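Long-range contacts in RNA-dependent RNA polymerase (Taggert virus, PDB 6DX3), which probably acts through its viral OTU domain as a papain-like cysteine protease that removes ubiquitin from modified proteins: residues Y16-V21 and Y129-E135; D37-Y42 and N97-S101; W73-T79 and S102-F107. All blocks are in the same frame, centred on the assembly; numbering follows the deposited sequence.

Interaction 1: residues Y16-V21 and Y129-E135; sequences YYYSPV and YVVRYGE
Y17-P20 and Y129-R132 pair as adjacent antiparallel strands, the axes of their short segments 158° apart in N-to-C direction, with hydrogen-bonded pairs at Y17/R132 and S19/V130 alternating with non-hydrogen-bonded pairs at Y18/V131 and P20/Y129. Each hydrogen-bonded pair exchanges both backbone bonds, and V131 CA adds a CA-H...O contact of 3.1 Å to Y17 O. On the face that carries Y17 and R132, the side chains run side by side and the guanidinium of R132 stands over one face of the tyrosine ring in a cation-pi contact, with CZ 4.0 Å from the ring centroid. The two planes are 61° apart, which brings NH2 down over the middle of the ring instead of laying the whole group flat. After an extended start, a bend at chi3 (76°) turns the guanidinium over the ring, and R132 NE is held by G134 O at 2.6 Å. E135 approaches at the edge of the same ring, where Y17 OH donates to the syn lone pair of OE2 (2.8 Å). R132 NH2 and E135 OE1 form a long salt bridge of 3.5 Å, so phenol, guanidinium and carboxylate hold one another, which would probably polarise the tyrosine hydroxyl. On the opposite face, Y18 CE1 lies 3.5 Å from Y129 CD1; these rings are nearly parallel but slid apart, and V131 CG1 meets the Y18 edge. At the R132 end of the ladder, Y16 CB rests over the Y133 ring, 3.9 Å from its centroid, a CH-pi contact. The pair belongs to the mixed sheet of the OTU fold: strand 10-11 flanks the first segment, strand 116-121 flanks the second, W9 gives R132 another cation-pi partner, and Y133 reaches helix 102-112, its hydroxyl bonding to E78.

Interaction 2: residues D37-Y42 and N97-S101; sequences DGNCLY and NEWGS
C40 and W99 meet through their first torsions: chi1 of 55° sets SG between the cysteine's own backbone N and carbonyl carbon, while chi1 of -72° in W99 carries the indole back toward D37-C40 although its CB starts off away from them. SG reaches the edge of the six-membered ring, 3.3 Å from W99 CZ3, a sulfur-aromatic contact. G38 CA stands over the face of that ring, 4.0 Å from its centroid. Having no side chain, G38 also lets its CA approach N97 O to 3.3 Å in a nearly straight CA-H...O contact. Its N makes a weak bond of 3.4 Å to N97 OD1. The loop itself is a type I turn, braced by an Asx turn in which D37 OD1 accepts from N39 N.

Water carries much of the polar pairing. Water 1 accepts from L41 N (2.8 Å) and from G100 N, and donates to G38 O; water 4 joins Y42 OH to E98 O. L41 CD2 packs against the G100-S101 backbone, 3.3 Å from S101 O. The D-G-N-C sequence matches the OTU signature, consistent with C40 as nucleophile. Beside it, H150 of strand 150-156 touches C40; L41 packs on Y151 and helix 102-112, and N39 and Y42 lean on helix 57-72.

Interaction 3: residues W73-T79 and S102-F107; sequences WDTTEET and SLEVNF
E78 offers one carboxylate oxygen to each of two donors on helix 102-112. OE1 takes the hydroxyl of S102 on its syn side, with OG 2.8 Å away. OE2 uses its anti lone pair for N106, whose ND2 lies 2.8 Å off in an almost straight bond (173°) within the amide plane. Extended beyond CG, the glutamate runs alongside N106, the two pointing opposite ways, with carboxylate and amide planes 61° apart. Y133 OH also bonds to OE2, so this buried acid is gripped by three side chains, and the nearby first turn of the helix would probably favour its negative charge.

Further bonds hold N106 and T76. N106 OD1 accepts from Q110 NE2, which also bonds to T76 OG1; that hydroxyl has F72 O as a further partner. T76 O receives both the N and the OG1 of T79, the latter at 2.9 Å.

Apolar groups fill in between. L103 CD1 packs against E78 CG at 3.8 Å, and W73, T76 and T79 meet the outer end of the F107 ring, with F107 CZ 3.7 Å from T79 CG2. The contact thus fastens the loop between helices 57-72 and 86-93 to the start of helix 102-112. F107 continues onto A68, A69 and F72, W73 meets Y89 of helix 86-93, and V105 turns toward strands 116-121 and 126-133.

Interaction 3 touches both of the others, whereas interactions 1 and 2 lie on opposite sides of the chain's centre, with centres 21 Å apart and nearest atoms about 7 Å apart. Toward interaction 1 the joint is polar: Y133 OH of interaction 1 is 2.7 Å from E78 OE2 of interaction 3, a probable hydrogen bond. Toward interaction 2 the joint is packing, with L41 CD1 3.6 Å from V105 CG2. Helix 102-112, entered directly from N97-S101, is therefore shared ground between the sheet and the presumed nucleophile loop. The probable active site lies at interaction 2; the centre of interaction 3 is about 17 Å from that of interaction 2.

Interaction 1: residues Y16-V21 and Y129-E135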
# COMPACT_ATOMS: atom_id res chain seq x y z
N TYR A 16 -1.72 -2.92 -12.63
CA TYR A 16 -1.42 -3.73 -11.45
C TYR A 16 -2.24 -5.01 -11.52
O TYR A 16 -3.06 -5.20 -12.43
CB TYR A 16 -1.70 -2.95 -10.16
CG TYR A 16 -3.10 -2.38 -10.07
CD1 TYR A 16 -4.12 -3.08 -9.45
CD2 TYR A 16 -3.39 -1.13 -10.60
CE1 TYR A 16 -5.39 -2.55 -9.36
CE2 TYR A 16 -4.66 -0.59 -10.52
CZ TYR A 16 -5.66 -1.31 -9.90
OH TYR A 16 -6.92 -0.78 -9.82
N TYR A 17 -2.01 -5.89 -10.56
CA TYR A 17 -2.68 -7.18 -10.50
C TYR A 17 -3.85 -7.14 -9.53
O TYR A 17 -3.83 -6.41 -8.54
CB TYR A 17 -1.70 -8.28 -10.09
CG TYR A 17 -0.62 -8.54 -11.11
CD1 TYR A 17 0.58 -7.84 -11.06
CD2 TYR A 17 -0.80 -9.48 -12.11
CE1 TYR A 17 1.57 -8.07 -11.99
CE2 TYR A 17 0.19 -9.72 -13.05
CZ TYR A 17 1.37 -9.01 -12.98
OH TYR A 17 2.36 -9.25 -13.91
N TYR A 18 -4.87 -7.94 -9.82
CA TYR A 18 -6.07 -8.06 -9.00
C TYR A 18 -6.42 -9.53 -8.85
O TYR A 18 -6.32 -10.30 -9.81
CB TYR A 18 -7.25 -7.30 -9.63
CG TYR A 18 -8.60 -7.55 -8.97
CD1 TYR A 18 -9.08 -6.70 -7.99
CD2 TYR A 18 -9.39 -8.63 -9.34
CE1 TYR A 18 -10.31 -6.91 -7.39
CE2 TYR A 18 -10.62 -8.86 -8.75
CZ TYR A 18 -11.08 -7.99 -7.78
OH TYR A 18 -12.30 -8.20 -7.18
N SER A 19 -6.86 -9.91 -7.65
CA SER A 19 -7.25 -11.29 -7.40
C SER A 19 -8.30 -11.36 -6.31
O SER A 19 -8.12 -10.74 -5.25
CB SER A 19 -6.04 -12.13 -7.00
OG SER A 19 -6.45 -13.38 -6.46
N PRO A 20 -9.41 -12.07 -6.53
CA PRO A 20 -10.30 -12.38 -5.41
C PRO A 20 -9.66 -13.40 -4.49
O PRO A 20 -8.90 -14.28 -4.93
CB PRO A 20 -11.55 -12.94 -6.09
CG PRO A 20 -11.03 -13.52 -7.37
CD PRO A 20 -9.90 -12.61 -7.80
N VAL A 21 -9.94 -13.27 -3.19
CA VAL A 21 -9.46 -14.20 -2.18
C VAL A 21 -10.57 -14.43 -1.16
O VAL A 21 -11.61 -13.77 -1.18
CB VAL A 21 -8.18 -13.70 -1.46
CG1 VAL A 21 -7.03 -13.52 -2.43
CG2 VAL A 21 -8.46 -12.40 -0.71
N TYR A 129 -10.65 -9.54 -1.55
CA TYR A 129 -9.85 -9.35 -2.75
C TYR A 129 -8.54 -8.68 -2.36
O TYR A 129 -8.40 -8.11 -1.28
CB TYR A 129 -10.60 -8.54 -3.82
CG TYR A 129 -10.64 -7.04 -3.64
CD1 TYR A 129 -9.57 -6.24 -4.04
CD2 TYR A 129 -11.76 -6.41 -3.10
CE1 TYR A 129 -9.60 -4.87 -3.89
CE2 TYR A 129 -11.80 -5.03 -2.95
CZ TYR A 129 -10.72 -4.27 -3.34
OH TYR A 129 -10.75 -2.90 -3.20
N VAL A 130 -7.57 -8.77 -3.28
CA VAL A 130 -6.24 -8.22 -3.07
C VAL A 130 -5.74 -7.66 -4.39
O VAL A 130 -6.04 -8.20 -5.46
CB VAL A 130 -5.28 -9.30 -2.51
CG1 VAL A 130 -5.14 -10.47 -3.48
CG2 VAL A 130 -3.91 -8.70 -2.18
N VAL A 131 -5.00 -6.55 -4.33
CA VAL A 131 -4.33 -6.00 -5.49
C VAL A 131 -2.84 -5.97 -5.23
O VAL A 131 -2.39 -5.81 -4.09
CB VAL A 131 -4.85 -4.59 -5.87
CG1 VAL A 131 -6.36 -4.61 -6.10
CG2 VAL A 131 -4.49 -3.58 -4.80
N ARG A 132 -2.06 -6.16 -6.29
CA ARG A 132 -0.61 -6.25 -6.18
C ARG A 132 0.03 -5.26 -7.13
O ARG A 132 -0.21 -5.31 -8.34
CB ARG A 132 -0.11 -7.67 -6.48
CG ARG A 132 1.39 -7.85 -6.27
CD ARG A 132 1.85 -9.24 -6.66
NE ARG A 132 1.92 -9.40 -8.11
CZ ARG A 132 1.84 -10.57 -8.73
NH1 ARG A 132 1.69 -11.69 -8.02
NH2 ARG A 132 1.91 -10.63 -10.05
N TYR A 133 0.84 -4.36 -6.58
CA TYR A 133 1.70 -3.47 -7.36
C TYR A 133 3.10 -4.08 -7.34
O TYR A 133 3.84 -3.92 -6.37
CB TYR A 133 1.69 -2.06 -6.79
CG TYR A 133 0.34 -1.38 -6.91
CD1 TYR A 133 0.01 -0.66 -8.05
CD2 TYR A 133 -0.59 -1.45 -5.88
CE1 TYR A 133 -1.21 -0.03 -8.16
CE2 TYR A 133 -1.82 -0.83 -5.99
CZ TYR A 133 -2.13 -0.12 -7.13
OH TYR A 133 -3.35 0.51 -7.24
N GLY A 134 3.45 -4.80 -8.40
CA GLY A 134 4.71 -5.50 -8.48
C GLY A 134 4.50 -6.98 -8.79
O GLY A 134 3.38 -7.45 -8.97
N GLU A 135 5.62 -7.70 -8.82
CA GLU A 135 5.63 -9.11 -9.20
C GLU A 135 6.11 -10.04 -8.09
O GLU A 135 5.93 -11.26 -8.23
CB GLU A 135 6.51 -9.33 -10.43
CG GLU A 135 6.29 -8.34 -11.56
CD GLU A 135 5.02 -8.64 -12.33
OE1 GLU A 135 4.49 -9.76 -12.20
OE2 GLU A 135 4.56 -7.75 -13.08

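Interaction 2: residues D37-Y42 and N97-S101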
# COMPACT_ATOMS: atom_id res chain seq x y z
N ASP A 37 -4.95 7.96 12.17
CA ASP A 37 -5.04 9.29 11.57
C ASP A 37 -5.08 9.15 10.05
O ASP A 37 -5.08 8.05 9.50
CB ASP A 37 -3.89 10.18 12.03
CG ASP A 37 -2.52 9.54 11.83
OD1 ASP A 37 -2.37 8.66 10.96
OD2 ASP A 37 -1.59 9.92 12.57
N GLY A 38 -5.10 10.30 9.37
CA GLY A 38 -5.08 10.32 7.92
C GLY A 38 -3.76 9.95 7.29
O GLY A 38 -3.68 9.91 6.06
N ASN A 39 -2.72 9.68 8.08
CA ASN A 39 -1.42 9.29 7.56
C ASN A 39 -1.21 7.78 7.58
O ASN A 39 -0.10 7.31 7.28
CB ASN A 39 -0.30 9.98 8.36
CG ASN A 39 -0.42 11.49 8.36
OD1 ASN A 39 -0.64 12.11 7.32
ND2 ASN A 39 -0.28 12.09 9.53
N CYS A 40 -2.25 7.01 7.90
CA CYS A 40 -2.10 5.59 8.18
C CYS A 40 -1.54 4.80 7.00
O CYS A 40 -0.84 3.80 7.21
CB CYS A 40 -3.45 5.01 8.60
SG CYS A 40 -4.74 5.31 7.38
N LEU A 41 -1.86 5.20 5.77
CA LEU A 41 -1.25 4.52 4.62
C LEU A 41 0.26 4.65 4.66
O LEU A 41 0.99 3.66 4.49
CB LEU A 41 -1.80 5.07 3.31
CG LEU A 41 -1.09 4.48 2.09
CD1 LEU A 41 -1.41 3.00 1.93
CD2 LEU A 41 -1.40 5.24 0.81
N TYR A 42 0.76 5.87 4.90
CA TYR A 42 2.20 6.10 4.91
C TYR A 42 2.86 5.47 6.13
O TYR A 42 4.01 5.03 6.04
CB TYR A 42 2.47 7.60 4.85
CG TYR A 42 1.77 8.27 3.69
CD1 TYR A 42 2.12 7.96 2.38
CD2 TYR A 42 0.75 9.19 3.90
CE1 TYR A 42 1.49 8.55 1.31
CE2 TYR A 42 0.11 9.79 2.83
CZ TYR A 42 0.48 9.47 1.53
OH TYR A 42 -0.15 10.06 0.46
N ASN A 97 -2.42 15.13 7.12
CA ASN A 97 -3.44 14.17 7.57
C ASN A 97 -4.44 13.81 6.47
O ASN A 97 -5.56 13.40 6.77
CB ASN A 97 -4.18 14.68 8.80
CG ASN A 97 -3.52 14.25 10.09
OD1 ASN A 97 -3.55 13.07 10.46
ND2 ASN A 97 -2.91 15.20 10.79
N GLU A 98 -4.05 13.95 5.21
CA GLU A 98 -4.92 13.62 4.09
C GLU A 98 -4.80 12.14 3.75
O GLU A 98 -3.70 11.58 3.73
CB GLU A 98 -4.58 14.49 2.87
CG GLU A 98 -5.45 14.24 1.66
CD GLU A 98 -6.84 14.83 1.78
OE1 GLU A 98 -7.10 15.57 2.75
OE2 GLU A 98 -7.68 14.54 0.91
N TRP A 99 -5.94 11.53 3.46
CA TRP A 99 -6.00 10.09 3.23
C TRP A 99 -5.16 9.68 2.02
O TRP A 99 -5.32 10.23 0.93
CB TRP A 99 -7.45 9.65 3.02
CG TRP A 99 -8.27 9.67 4.26
CD1 TRP A 99 -9.32 10.50 4.54
CD2 TRP A 99 -8.12 8.81 5.40
NE1 TRP A 99 -9.83 10.21 5.78
CE2 TRP A 99 -9.11 9.18 6.33
CE3 TRP A 99 -7.25 7.77 5.71
CZ2 TRP A 99 -9.26 8.53 7.55
CZ3 TRP A 99 -7.40 7.14 6.93
CH2 TRP A 99 -8.39 7.52 7.83
N GLY A 100 -4.27 8.70 2.23
CA GLY A 100 -3.62 8.06 1.11
C GLY A 100 -4.47 6.95 0.51
O GLY A 100 -5.39 6.44 1.14
N SER A 101 -4.16 6.58 -0.73
CA SER A 101 -4.97 5.62 -1.47
C SER A 101 -4.05 4.71 -2.28
O SER A 101 -2.82 4.80 -2.19
CB SER A 101 -6.00 6.34 -2.36
OG SER A 101 -5.36 6.98 -3.45
O HOH W 1 -3.40 7.39 4.85
O HOH W 2 -1.08 12.25 4.96
O HOH W 3 0.66 14.64 6.30
O HOH W 4 -2.15 12.20 1.15

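Interaction 3: residues W73-T79 and S102-F107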
# COMPACT_ATOMS: atom_id res chain seq x y z
N TRP A 73 4.01 10.24 -13.49
CA TRP A 73 2.62 10.60 -13.74
C TRP A 73 2.20 10.26 -15.17
O TRP A 73 1.15 9.65 -15.39
CB TRP A 73 2.40 12.09 -13.47
CG TRP A 73 0.98 12.53 -13.68
CD1 TRP A 73 0.43 13.01 -14.84
CD2 TRP A 73 -0.08 12.51 -12.72
NE1 TRP A 73 -0.90 13.30 -14.65
CE2 TRP A 73 -1.24 13.00 -13.36
CE3 TRP A 73 -0.17 12.13 -11.38
CZ2 TRP A 73 -2.46 13.12 -12.71
CZ3 TRP A 73 -1.38 12.25 -10.73
CH2 TRP A 73 -2.51 12.74 -11.39
N ASP A 74 3.01 10.65 -16.15
CA ASP A 74 2.63 10.52 -17.55
C ASP A 74 2.67 9.08 -18.06
O ASP A 74 2.27 8.84 -19.20
CB ASP A 74 3.53 11.38 -18.43
CG ASP A 74 3.49 12.85 -18.05
OD1 ASP A 74 2.39 13.34 -17.72
OD2 ASP A 74 4.55 13.50 -18.07
N THR A 75 3.15 8.13 -17.26
CA THR A 75 3.23 6.74 -17.67
C THR A 75 2.49 5.81 -16.71
O THR A 75 2.66 4.59 -16.80
CB THR A 75 4.69 6.29 -17.78
OG1 THR A 75 5.32 6.38 -16.49
CG2 THR A 75 5.45 7.16 -18.77
N THR A 76 1.69 6.35 -15.79
CA THR A 76 0.96 5.55 -14.81
C THR A 76 -0.52 5.58 -15.20
O THR A 76 -1.17 6.62 -15.07
CB THR A 76 1.19 6.08 -13.40
OG1 THR A 76 2.60 6.12 -13.12
CG2 THR A 76 0.51 5.17 -12.37
N GLU A 77 -1.03 4.44 -15.66
CA GLU A 77 -2.41 4.40 -16.16
C GLU A 77 -3.42 4.68 -15.07
O GLU A 77 -4.51 5.20 -15.35
CB GLU A 77 -2.70 3.04 -16.81
CG GLU A 77 -1.78 2.69 -17.97
CD GLU A 77 -1.83 3.72 -19.08
OE1 GLU A 77 -2.93 4.01 -19.59
OE2 GLU A 77 -0.76 4.26 -19.44
N GLU A 78 -3.11 4.33 -13.82
CA GLU A 78 -4.05 4.56 -12.73
C GLU A 78 -4.41 6.03 -12.57
O GLU A 78 -5.48 6.34 -12.04
CB GLU A 78 -3.49 3.99 -11.42
CG GLU A 78 -4.45 4.12 -10.24
CD GLU A 78 -4.20 3.10 -9.14
OE1 GLU A 78 -5.09 2.95 -8.29
OE2 GLU A 78 -3.12 2.47 -9.13
N THR A 79 -3.55 6.95 -13.02
CA THR A 79 -3.88 8.36 -12.92
C THR A 79 -5.07 8.75 -13.79
O THR A 79 -5.72 9.77 -13.51
CB THR A 79 -2.68 9.23 -13.30
OG1 THR A 79 -2.47 9.17 -14.72
CG2 THR A 79 -1.41 8.77 -12.58
N SER A 102 -4.66 3.84 -3.10
CA SER A 102 -3.88 2.87 -3.86
C SER A 102 -2.98 3.53 -4.90
O SER A 102 -1.93 2.98 -5.25
CB SER A 102 -4.81 1.86 -4.53
OG SER A 102 -5.58 2.47 -5.56
N LEU A 103 -3.36 4.71 -5.40
CA LEU A 103 -2.51 5.39 -6.37
C LEU A 103 -1.20 5.84 -5.75
O LEU A 103 -0.16 5.84 -6.43
CB LEU A 103 -3.25 6.59 -6.97
CG LEU A 103 -2.44 7.46 -7.94
CD1 LEU A 103 -1.88 6.62 -9.08
CD2 LEU A 103 -3.30 8.60 -8.47
N GLU A 104 -1.21 6.22 -4.47
CA GLU A 104 0.03 6.56 -3.79
C GLU A 104 0.89 5.33 -3.55
O GLU A 104 2.12 5.41 -3.59
CB GLU A 104 -0.27 7.27 -2.47
CG GLU A 104 -0.86 8.67 -2.62
CD GLU A 104 -2.28 8.66 -3.16
OE1 GLU A 104 -2.46 8.88 -4.38
OE2 GLU A 104 -3.21 8.43 -2.37
N VAL A 105 0.26 4.17 -3.30
CA VAL A 105 1.01 2.92 -3.27
C VAL A 105 1.62 2.65 -4.64
O VAL A 105 2.77 2.22 -4.75
CB VAL A 105 0.11 1.76 -2.81
CG1 VAL A 105 0.88 0.45 -2.89
CG2 VAL A 105 -0.43 2.00 -1.42
N ASN A 106 0.84 2.87 -5.69
CA ASN A 106 1.33 2.71 -7.06
C ASN A 106 2.62 3.48 -7.27
O ASN A 106 3.63 2.91 -7.72
CB ASN A 106 0.24 3.17 -8.04
CG ASN A 106 0.50 2.70 -9.47
OD1 ASN A 106 1.65 2.61 -9.91
ND2 ASN A 106 -0.58 2.42 -10.20
N PHE A 107 2.63 4.77 -6.93
CA PHE A 107 3.81 5.59 -7.17
C PHE A 107 4.98 5.16 -6.29
O PHE A 107 6.12 5.12 -6.76
CB PHE A 107 3.47 7.06 -6.93
CG PHE A 107 2.75 7.70 -8.09
CD1 PHE A 107 3.18 7.49 -9.39
CD2 PHE A 107 1.64 8.51 -7.87
CE1 PHE A 107 2.52 8.07 -10.46
CE2 PHE A 107 0.98 9.09 -8.94
CZ PHE A 107 1.42 8.87 -10.23